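Local coordinates for NS3-like protein (Alongshan virus, PDB 6M40) that probably hydrolyses ATP and other nucleoside triphosphates to unwind RNA, as the helicase part of a viral NS3-like protein, at residues P192-V197 against R244-V249; R184-T189 against T219-I224; F107-S112 against V136-S141; R40-W45 against K142-E147. One frame throughout, in Å; residues are numbered along the deposited sequence.

In the fold
The four contacts fall into two pairs on two different sheets, as expected for the two RecA-like lobes of an NS3-type helicase. Contacts 4 and 3 come first along the chain, contact 3 nested inside the loop that contact 4 closes. Their centres lie about 11 Å apart, and both reach the parallel sheet, where strands 111-116 and 145-149 are neighbours. Contacts 2 and 1 follow, their segments alternating along the chain and their centres 7 Å apart. They share the mixed sheet, where the Gly245 O - Thr222 N pair (2.7 Å) probably hydrogen-bonds strands 246-250 and 222-226. From contact 1 to contact 3 the centres are 48 Å apart, on opposite sides of the chain's centre.

Contact 1 (P192-V197 against R244-V249); sequences PARVAV and RGMCVV
Selenomethionine Met246 sends CG anti to its backbone N (chi1 152°), runs straight on to SE and then bends at chi3 (102°), which swings CE across to Arg194. The arginine has turned its own CG anti to its carbonyl carbon (chi1 -83°) and extends as far as NE, so the two side chains cross at a slant. The methyl CE of Met246 lies 3.3 Å from Arg194 CD and comes obliquely to the guanidinium group. Beyond that methyl, NH1 of Arg194 forms a salt bridge with Asp261, which anchors the far end of the chain. Next along this face of the sheet, Ala196 CB meets Val248 CB at 3.9 Å.

The two strands, 194-198 and 246-250, run parallel side by side in the sheet of the second RecA-like lobe, joined in the chain by two helices and strand 222-226. Their ladder opens with a weak bond from Met246 N to Ala193 O (3.4 Å). Firmer rungs follow: Val195 N to Met246 O at 3.0 Å, close to the line of the carbonyl, and Val248 N to Val195 O at 2.9 Å. Val197 N continues the ladder to Val248 O.

On the opposite face, Cys247 SG sits between two valines, 3.6 Å from Val197 CG2 and 3.7 Å from Val195 CG1. Helices 179-189 and 208-216 cover this side: Tyr186 lies on Val195, Val179 on Val197, and Ile215 on Cys247.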
# COMPACT_ATOMS: atom_id res chain seq x y z
N PRO A 192 13.61 20.05 20.58
CA PRO A 192 13.64 19.39 19.26
C PRO A 192 13.46 17.89 19.38
O PRO A 192 14.04 17.24 20.26
CB PRO A 192 15.03 19.75 18.72
CG PRO A 192 15.85 20.03 19.95
CD PRO A 192 14.89 20.71 20.88
N ALA A 193 12.62 17.34 18.50
CA ALA A 193 12.50 15.90 18.32
C ALA A 193 12.51 15.61 16.83
O ALA A 193 12.54 16.51 15.98
CB ALA A 193 11.22 15.36 18.98
N ARG A 194 12.51 14.32 16.50
CA ARG A 194 12.22 13.86 15.15
C ARG A 194 10.70 13.72 15.02
O ARG A 194 10.09 12.94 15.76
CB ARG A 194 12.91 12.54 14.87
CG ARG A 194 14.38 12.62 14.45
CD ARG A 194 14.77 11.25 13.89
NE ARG A 194 16.07 11.20 13.24
CZ ARG A 194 16.64 10.07 12.82
NH1 ARG A 194 16.02 8.92 13.00
NH2 ARG A 194 17.82 10.10 12.23
N VAL A 195 10.11 14.46 14.09
CA VAL A 195 8.66 14.52 13.95
C VAL A 195 8.28 14.30 12.49
O VAL A 195 9.09 14.51 11.58
CB VAL A 195 8.10 15.86 14.49
CG1 VAL A 195 7.24 16.56 13.45
CG2 VAL A 195 7.32 15.63 15.77
N ALA A 196 7.03 13.89 12.27
CA ALA A 196 6.52 13.66 10.92
C ALA A 196 5.05 14.04 10.81
O ALA A 196 4.25 13.75 11.71
CB ALA A 196 6.68 12.20 10.49
N VAL A 197 4.69 14.64 9.68
CA VAL A 197 3.33 15.07 9.40
C VAL A 197 2.81 14.32 8.18
O VAL A 197 3.44 14.36 7.11
CB VAL A 197 3.25 16.59 9.17
CG1 VAL A 197 1.81 17.07 9.25
CG2 VAL A 197 4.13 17.31 10.17
N ARG A 244 18.58 21.02 15.67
CA ARG A 244 17.52 21.98 15.95
C ARG A 244 16.13 21.38 15.73
O ARG A 244 15.15 21.92 16.25
CB ARG A 244 17.68 23.23 15.07
CG ARG A 244 18.95 24.07 15.34
CD ARG A 244 19.08 24.54 16.79
NE ARG A 244 20.46 24.44 17.25
CZ ARG A 244 20.84 24.03 18.46
NH1 ARG A 244 19.93 23.66 19.35
NH2 ARG A 244 22.12 23.97 18.77
N GLY A 245 16.04 20.28 15.00
CA GLY A 245 14.78 19.56 14.83
C GLY A 245 14.48 19.20 13.39
O GLY A 245 14.82 19.93 12.45
N MSE A 246 13.83 18.06 13.21
CA MSE A 246 13.44 17.62 11.87
C MSE A 246 11.94 17.38 11.75
O MSE A 246 11.33 16.73 12.60
CB MSE A 246 14.18 16.33 11.51
CG MSE A 246 13.40 15.46 10.54
SE MSE A 246 14.40 13.88 9.96
CE MSE A 246 13.51 12.55 11.09
N CYS A 247 11.35 17.85 10.65
CA CYS A 247 9.92 17.66 10.41
C CYS A 247 9.72 17.07 9.02
O CYS A 247 9.78 17.77 8.01
CB CYS A 247 9.17 18.98 10.55
SG CYS A 247 7.37 18.78 10.53
N VAL A 248 9.46 15.76 8.98
CA VAL A 248 9.06 15.10 7.75
C VAL A 248 7.60 15.44 7.47
O VAL A 248 6.71 15.07 8.24
CB VAL A 248 9.25 13.58 7.84
CG1 VAL A 248 8.72 12.90 6.58
CG2 VAL A 248 10.71 13.23 8.05
N VAL A 249 7.36 16.18 6.39
CA VAL A 249 6.02 16.37 5.85
C VAL A 249 5.89 15.41 4.68
O VAL A 249 6.60 15.54 3.68
CB VAL A 249 5.78 17.83 5.43
CG1 VAL A 249 4.29 18.08 5.27
CG2 VAL A 249 6.38 18.78 6.45

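Contact 2 (R184-T189 against T219-I224); sequences RKYAET and TPYTTI
Tyr221 and Tyr186 cross at about a right angle, and the hydroxyl of the first arrives at the ring edge of the second. Tyr221 OH lies in the plane of the Tyr186 ring, 3.7 Å from its CD1 and 3.9 Å from its CE1. The same oxygen rests 3.7 Å from Ala187 CA, against the helix backbone. Ala187 CB comes obliquely to the Tyr221 ring, 4.1 Å from CE1. Ala187 CB also meets the methyl of Thr219, 3.4 Å from CG2, roughly at right angles to its approach to the ring.

These residues join the C-terminal end of helix 179-189 to the loop between helix 208-216 and strand 222-226, a beta-alpha-beta connection of the second RecA-like lobe. Thr219 holds its OG1 between backbone N and carbonyl carbon (chi1 66°), which leaves CG2 to face the helix. OG1 meanwhile hydrogen-bonds to Ile215 O in the last turn of helix 208-216, fixing the rotation of the side chain. Arg184 crosses the threonine at about a right angle, its CG 4.1 Å from Thr219 CG2. Behind this contact the Tyr186 ring stacks with His190.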
# COMPACT_ATOMS: atom_id res chain seq x y z
N ARG A 184 3.40 23.70 16.52
CA ARG A 184 4.06 24.79 17.22
C ARG A 184 4.03 24.55 18.73
O ARG A 184 5.06 24.65 19.40
CB ARG A 184 3.40 26.13 16.88
CG ARG A 184 3.80 26.65 15.51
CD ARG A 184 3.07 27.93 15.14
NE ARG A 184 2.96 28.06 13.69
CZ ARG A 184 2.53 29.15 13.06
NH1 ARG A 184 2.19 30.22 13.75
NH2 ARG A 184 2.46 29.17 11.74
N LYS A 185 2.85 24.23 19.26
CA LYS A 185 2.75 23.83 20.66
C LYS A 185 3.82 22.80 21.01
O LYS A 185 4.53 22.94 22.01
CB LYS A 185 1.35 23.28 20.94
CG LYS A 185 0.60 23.99 22.06
CD LYS A 185 -0.64 23.21 22.48
CE LYS A 185 -1.93 23.93 22.13
NZ LYS A 185 -3.07 23.50 23.00
N TYR A 186 3.95 21.76 20.18
CA TYR A 186 4.94 20.71 20.41
C TYR A 186 6.36 21.27 20.33
O TYR A 186 7.21 20.91 21.15
CB TYR A 186 4.72 19.58 19.39
CG TYR A 186 5.48 18.29 19.65
CD1 TYR A 186 6.80 18.14 19.25
CD2 TYR A 186 4.86 17.20 20.27
CE1 TYR A 186 7.49 16.95 19.47
CE2 TYR A 186 5.56 16.01 20.50
CZ TYR A 186 6.87 15.90 20.10
OH TYR A 186 7.57 14.73 20.31
N ALA A 187 6.63 22.15 19.37
CA ALA A 187 7.99 22.65 19.18
C ALA A 187 8.49 23.44 20.38
O ALA A 187 9.70 23.51 20.61
CB ALA A 187 8.05 23.51 17.91
N GLU A 188 7.57 24.02 21.16
CA GLU A 188 7.90 24.86 22.30
C GLU A 188 7.74 24.12 23.63
O GLU A 188 8.56 24.31 24.53
CB GLU A 188 7.00 26.11 22.31
CG GLU A 188 6.85 26.81 20.96
CD GLU A 188 5.68 27.78 20.94
OE1 GLU A 188 4.98 27.89 21.96
OE2 GLU A 188 5.46 28.43 19.90
N THR A 189 6.70 23.31 23.77
CA THR A 189 6.54 22.51 24.99
C THR A 189 7.61 21.43 25.07
O THR A 189 8.13 21.15 26.16
CB THR A 189 5.15 21.87 25.03
OG1 THR A 189 4.98 21.03 23.88
CG2 THR A 189 4.06 22.95 25.04
N THR A 219 8.62 27.07 13.60
CA THR A 219 9.44 26.24 14.45
C THR A 219 10.89 26.25 13.98
O THR A 219 11.18 26.56 12.82
CB THR A 219 8.92 24.81 14.46
OG1 THR A 219 9.08 24.23 13.16
CG2 THR A 219 7.44 24.78 14.85
N PRO A 220 11.83 25.91 14.87
CA PRO A 220 13.24 25.78 14.46
C PRO A 220 13.54 24.48 13.73
O PRO A 220 14.70 24.25 13.37
CB PRO A 220 13.98 25.84 15.80
CG PRO A 220 13.02 25.25 16.78
CD PRO A 220 11.65 25.69 16.31
N TYR A 221 12.54 23.63 13.52
CA TYR A 221 12.73 22.37 12.81
C TYR A 221 13.03 22.63 11.34
O TYR A 221 12.54 23.59 10.74
CB TYR A 221 11.48 21.50 12.92
CG TYR A 221 11.08 21.02 14.30
CD1 TYR A 221 11.53 21.66 15.45
CD2 TYR A 221 10.25 19.92 14.45
CE1 TYR A 221 11.17 21.21 16.71
CE2 TYR A 221 9.87 19.46 15.70
CZ TYR A 221 10.33 20.12 16.83
OH TYR A 221 9.97 19.68 18.08
N THR A 222 13.83 21.75 10.74
CA THR A 222 14.06 21.76 9.30
C THR A 222 13.12 20.76 8.64
O THR A 222 13.04 19.61 9.07
CB THR A 222 15.51 21.42 8.95
OG1 THR A 222 15.59 20.08 8.42
CG2 THR A 222 16.42 21.54 10.16
N THR A 223 12.42 21.21 7.60
CA THR A 223 11.38 20.42 6.97
C THR A 223 11.92 19.64 5.78
O THR A 223 12.52 20.22 4.86
CB THR A 223 10.22 21.30 6.52
OG1 THR A 223 10.68 22.20 5.51
CG2 THR A 223 9.66 22.10 7.68
N ILE A 224 11.68 18.33 5.80
CA ILE A 224 12.05 17.42 4.72
C ILE A 224 10.74 16.95 4.10
O ILE A 224 10.00 16.15 4.69
CB ILE A 224 12.90 16.25 5.24
CG1 ILE A 224 14.38 16.48 4.90
CG2 ILE A 224 12.41 14.92 4.71
CD1 ILE A 224 15.32 15.46 5.50

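Contact 3 (F107-S112 against V136-S141); sequences FAKDVS and VCKEKS
The ammonium group of Lys138 reaches across to the backbone of the facing loop, where NZ hydrogen-bonds to Ala108 O at 2.6 Å. It comes from above the carbonyl plane, 43° out of it. NZ also bonds to Leu106 O and to Thr135 OG1, so three oxygens grip it. Lys138 gets there with CG anti to the backbone N (chi1 -173°) and a single bend at chi3. Lys109 crosses this chain at about a right angle: its CG lies 4.1 Å from Lys138 NZ and 3.6 Å from Lys140 O. The ends of Lys109 and Lys140 stay near each other at the surface, NZ to NZ 5.3 Å, a proximity of like charges that solvent would probably moderate.

Around this first shell, Ser141 OG donates to Val136 O (2.8 Å), tying the end of helix 123-136 to the last residue of the turn, and Ser141 N bonds to Lys138 O (3.2 Å). One step further, Lys109 is backbone-bonded to Lys142, and Ser112 OG takes a bond from Ala144 N. Residues 138-141 form a type II beta turn, inside the connection that leads from helix 123-136 into strand 145-149 of the first RecA-like lobe.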
# COMPACT_ATOMS: atom_id res chain seq x y z
N PHE A 107 0.20 -22.98 -11.20
CA PHE A 107 -0.09 -24.37 -11.51
C PHE A 107 0.69 -25.33 -10.63
O PHE A 107 0.38 -26.52 -10.61
CB PHE A 107 0.22 -24.71 -12.98
CG PHE A 107 -0.59 -23.92 -13.95
CD1 PHE A 107 -1.89 -24.29 -14.25
CD2 PHE A 107 -0.06 -22.80 -14.54
CE1 PHE A 107 -2.64 -23.55 -15.13
CE2 PHE A 107 -0.80 -22.05 -15.42
CZ PHE A 107 -2.10 -22.43 -15.72
N ALA A 108 1.70 -24.84 -9.92
CA ALA A 108 2.45 -25.69 -9.01
C ALA A 108 1.61 -25.99 -7.77
O ALA A 108 0.65 -25.29 -7.45
CB ALA A 108 3.77 -25.03 -8.63
N LYS A 109 1.98 -27.07 -7.08
CA LYS A 109 1.29 -27.49 -5.87
C LYS A 109 2.22 -27.53 -4.66
O LYS A 109 1.79 -27.96 -3.58
CB LYS A 109 0.64 -28.86 -6.06
CG LYS A 109 -0.75 -28.82 -6.68
CD LYS A 109 -0.71 -29.06 -8.19
CE LYS A 109 -0.94 -30.52 -8.53
NZ LYS A 109 -0.45 -30.83 -9.91
N ASP A 110 3.46 -27.07 -4.81
CA ASP A 110 4.50 -27.23 -3.80
C ASP A 110 5.12 -25.90 -3.43
O ASP A 110 6.28 -25.84 -3.00
CB ASP A 110 5.58 -28.20 -4.29
CG ASP A 110 6.31 -27.71 -5.53
OD1 ASP A 110 5.71 -26.98 -6.35
OD2 ASP A 110 7.50 -28.05 -5.70
N VAL A 111 4.38 -24.81 -3.58
CA VAL A 111 4.87 -23.47 -3.29
C VAL A 111 3.94 -22.83 -2.27
O VAL A 111 2.76 -22.60 -2.56
CB VAL A 111 4.97 -22.59 -4.55
CG1 VAL A 111 5.56 -21.24 -4.19
CG2 VAL A 111 5.79 -23.27 -5.62
N SER A 112 4.49 -22.51 -1.10
CA SER A 112 3.77 -21.79 -0.06
C SER A 112 4.21 -20.33 -0.06
O SER A 112 5.32 -19.99 -0.48
CB SER A 112 4.01 -22.44 1.30
OG SER A 112 3.32 -23.66 1.39
N VAL A 136 -3.52 -22.09 -3.27
CA VAL A 136 -3.18 -22.74 -2.01
C VAL A 136 -4.33 -23.62 -1.52
O VAL A 136 -4.09 -24.70 -0.99
CB VAL A 136 -2.79 -21.67 -0.96
CG1 VAL A 136 -2.63 -22.29 0.40
CG2 VAL A 136 -1.50 -20.97 -1.38
N CYS A 137 -5.57 -23.17 -1.68
CA CYS A 137 -6.72 -24.02 -1.38
C CYS A 137 -7.08 -24.95 -2.53
O CYS A 137 -8.05 -25.71 -2.42
CB CYS A 137 -7.93 -23.16 -1.02
SG CYS A 137 -7.56 -21.88 0.18
N LYS A 138 -6.31 -24.90 -3.61
CA LYS A 138 -6.50 -25.73 -4.79
C LYS A 138 -6.69 -27.20 -4.44
O LYS A 138 -6.27 -27.66 -3.38
CB LYS A 138 -5.29 -25.54 -5.69
CG LYS A 138 -5.33 -26.18 -7.04
CD LYS A 138 -3.92 -26.30 -7.59
CE LYS A 138 -3.14 -24.98 -7.50
NZ LYS A 138 -1.80 -25.09 -8.13
N GLU A 139 -7.35 -27.94 -5.33
CA GLU A 139 -7.48 -29.38 -5.15
C GLU A 139 -6.12 -30.05 -5.34
O GLU A 139 -5.38 -29.76 -6.29
CB GLU A 139 -8.49 -29.96 -6.14
CG GLU A 139 -9.83 -29.23 -6.15
CD GLU A 139 -9.91 -28.16 -7.22
OE1 GLU A 139 -9.59 -28.46 -8.39
OE2 GLU A 139 -10.29 -27.01 -6.90
N LYS A 140 -5.80 -30.97 -4.43
CA LYS A 140 -4.52 -31.67 -4.37
C LYS A 140 -3.38 -30.75 -3.95
O LYS A 140 -2.21 -31.04 -4.22
CB LYS A 140 -4.14 -32.33 -5.70
CG LYS A 140 -5.27 -32.74 -6.64
CD LYS A 140 -4.96 -32.21 -8.04
CE LYS A 140 -5.83 -32.80 -9.14
NZ LYS A 140 -5.52 -32.17 -10.46
N SER A 141 -3.69 -29.62 -3.31
CA SER A 141 -2.64 -28.70 -2.89
C SER A 141 -1.81 -29.28 -1.76
O SER A 141 -2.33 -29.98 -0.88
CB SER A 141 -3.23 -27.37 -2.43
OG SER A 141 -2.27 -26.71 -1.62

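Contact 4 (R40-W45 against K142-E147); sequences RQLMTW and KAACIE
Leu42, toward the C-terminal end of the helix that follows the P-loop, packs against Ala144 and Ile146 where the chain enters strand 145-149, a helix-on-sheet contact of the first RecA-like lobe. The two methyls of the leucine divide the work. CD2 of Leu42 lies 3.9 Å from Ala144 CB, while CD1 of Leu42 meets Ile146 CD1 at 4.1 Å, the two side chains slanting across one another. Ala144 and Ile146 are two residues apart on an extended chain and both direct their side chains toward the helix, so one leucine spans them.

Trp45 closes the outer end of the contact. Its CG occupies the crowded position between backbone N and carbonyl carbon (chi1 44°), which folds the indole back over the incoming chain. The ring meets the backbone of Lys142 to Ala144 obliquely: CD1 of Trp45 is 3.6 Å from Lys142 O, and NE1 of Trp45 is 4.0 Å from Ala143 CA. Its six-membered part reaches further, with CZ2 4.2 Å from Ala144 CB, so this methyl is touched by both tryptophan and leucine. Thr44 CB covers part of one indole face, 3.9 Å above the plane and displaced toward the rim. Thr44 OG1 in turn bonds to Gln41 O, tying Thr44 back to Gln41.

Strand 111-116 lies beside strand 145-149 and extends the same floor, Leu42 touching Ser112 and Val114 there. Cys145 points away from the helix 31-42 side and packs on Ile132 of helix 123-136, so the sheet is sandwiched between the two helices.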
# COMPACT_ATOMS: atom_id res chain seq x y z
N ARG A 40 10.25 -22.14 8.05
CA ARG A 40 10.74 -23.49 8.29
C ARG A 40 9.59 -24.44 8.63
O ARG A 40 9.67 -25.64 8.34
CB ARG A 40 11.77 -23.49 9.41
CG ARG A 40 11.26 -22.90 10.71
CD ARG A 40 12.16 -23.26 11.88
NE ARG A 40 12.25 -24.70 12.10
CZ ARG A 40 11.27 -25.45 12.57
NH1 ARG A 40 10.09 -24.91 12.86
NH2 ARG A 40 11.45 -26.75 12.74
N GLN A 41 8.54 -23.92 9.26
CA GLN A 41 7.36 -24.75 9.50
C GLN A 41 6.61 -25.05 8.21
O GLN A 41 5.89 -26.05 8.14
CB GLN A 41 6.43 -24.07 10.52
CG GLN A 41 6.92 -24.18 11.96
CD GLN A 41 6.17 -23.27 12.91
OE1 GLN A 41 5.25 -22.56 12.50
NE2 GLN A 41 6.55 -23.28 14.18
N LEU A 42 6.75 -24.20 7.19
CA LEU A 42 6.18 -24.47 5.87
C LEU A 42 7.10 -25.31 4.99
O LEU A 42 6.64 -25.79 3.95
CB LEU A 42 5.85 -23.16 5.15
CG LEU A 42 4.66 -22.33 5.67
CD1 LEU A 42 4.49 -21.06 4.85
CD2 LEU A 42 3.37 -23.13 5.69
N MSE A 43 8.36 -25.51 5.37
CA MSE A 43 9.24 -26.43 4.67
C MSE A 43 8.93 -27.87 5.09
O MSE A 43 9.61 -28.82 4.69
CB MSE A 43 10.71 -26.09 4.93
CG MSE A 43 11.13 -24.76 4.31
SE MSE A 43 10.85 -24.65 2.38
CE MSE A 43 12.26 -25.85 1.78
N THR A 44 7.87 -28.02 5.88
CA THR A 44 7.37 -29.34 6.24
C THR A 44 6.93 -30.11 5.01
O THR A 44 7.35 -31.25 4.79
CB THR A 44 6.20 -29.20 7.22
OG1 THR A 44 6.67 -28.71 8.48
CG2 THR A 44 5.50 -30.55 7.42
N TRP A 45 6.07 -29.50 4.18
CA TRP A 45 5.38 -30.18 3.09
C TRP A 45 5.65 -29.59 1.71
O TRP A 45 5.34 -30.25 0.72
CB TRP A 45 3.86 -30.16 3.34
CG TRP A 45 3.34 -28.82 3.81
CD1 TRP A 45 3.41 -27.63 3.15
CD2 TRP A 45 2.67 -28.54 5.05
NE1 TRP A 45 2.84 -26.63 3.90
CE2 TRP A 45 2.38 -27.16 5.07
CE3 TRP A 45 2.29 -29.32 6.15
CZ2 TRP A 45 1.72 -26.55 6.14
CZ3 TRP A 45 1.64 -28.71 7.21
CH2 TRP A 45 1.37 -27.33 7.20
N LYS A 142 -0.52 -28.97 -1.77
CA LYS A 142 0.40 -29.32 -0.70
C LYS A 142 1.23 -28.10 -0.32
O LYS A 142 2.46 -28.13 -0.26
CB LYS A 142 1.27 -30.51 -1.11
CG LYS A 142 0.54 -31.84 -0.96
CD LYS A 142 1.11 -32.92 -1.86
CE LYS A 142 0.02 -33.86 -2.34
NZ LYS A 142 0.36 -34.46 -3.66
N ALA A 143 0.53 -27.00 -0.05
CA ALA A 143 1.16 -25.75 0.34
C ALA A 143 0.13 -24.92 1.10
O ALA A 143 -1.08 -25.17 1.01
CB ALA A 143 1.68 -24.98 -0.88
N ALA A 144 0.61 -23.94 1.85
CA ALA A 144 -0.23 -23.05 2.63
C ALA A 144 0.20 -21.61 2.40
O ALA A 144 1.26 -21.34 1.83
CB ALA A 144 -0.16 -23.40 4.13
N CYS A 145 -0.64 -20.68 2.86
CA CYS A 145 -0.33 -19.25 2.86
C CYS A 145 -0.42 -18.74 4.29
O CYS A 145 -1.20 -19.24 5.10
CB CYS A 145 -1.29 -18.47 1.95
SG CYS A 145 -1.10 -16.66 1.97
N ILE A 146 0.37 -17.71 4.59
CA ILE A 146 0.30 -17.01 5.86
C ILE A 146 0.13 -15.53 5.55
O ILE A 146 1.06 -14.88 5.06
CB ILE A 146 1.54 -17.26 6.73
CG1 ILE A 146 1.59 -18.73 7.15
CG2 ILE A 146 1.50 -16.36 7.97
CD1 ILE A 146 2.77 -19.09 8.00
N GLU A 147 -1.06 -15.01 5.84
CA GLU A 147 -1.34 -13.59 5.73
C GLU A 147 -1.11 -12.91 7.08
O GLU A 147 -1.48 -13.45 8.13
CB GLU A 147 -2.79 -13.36 5.32
CG GLU A 147 -3.05 -13.29 3.85
CD GLU A 147 -4.47 -12.85 3.56
OE1 GLU A 147 -5.05 -12.12 4.39
OE2 GLU A 147 -5.01 -13.24 2.51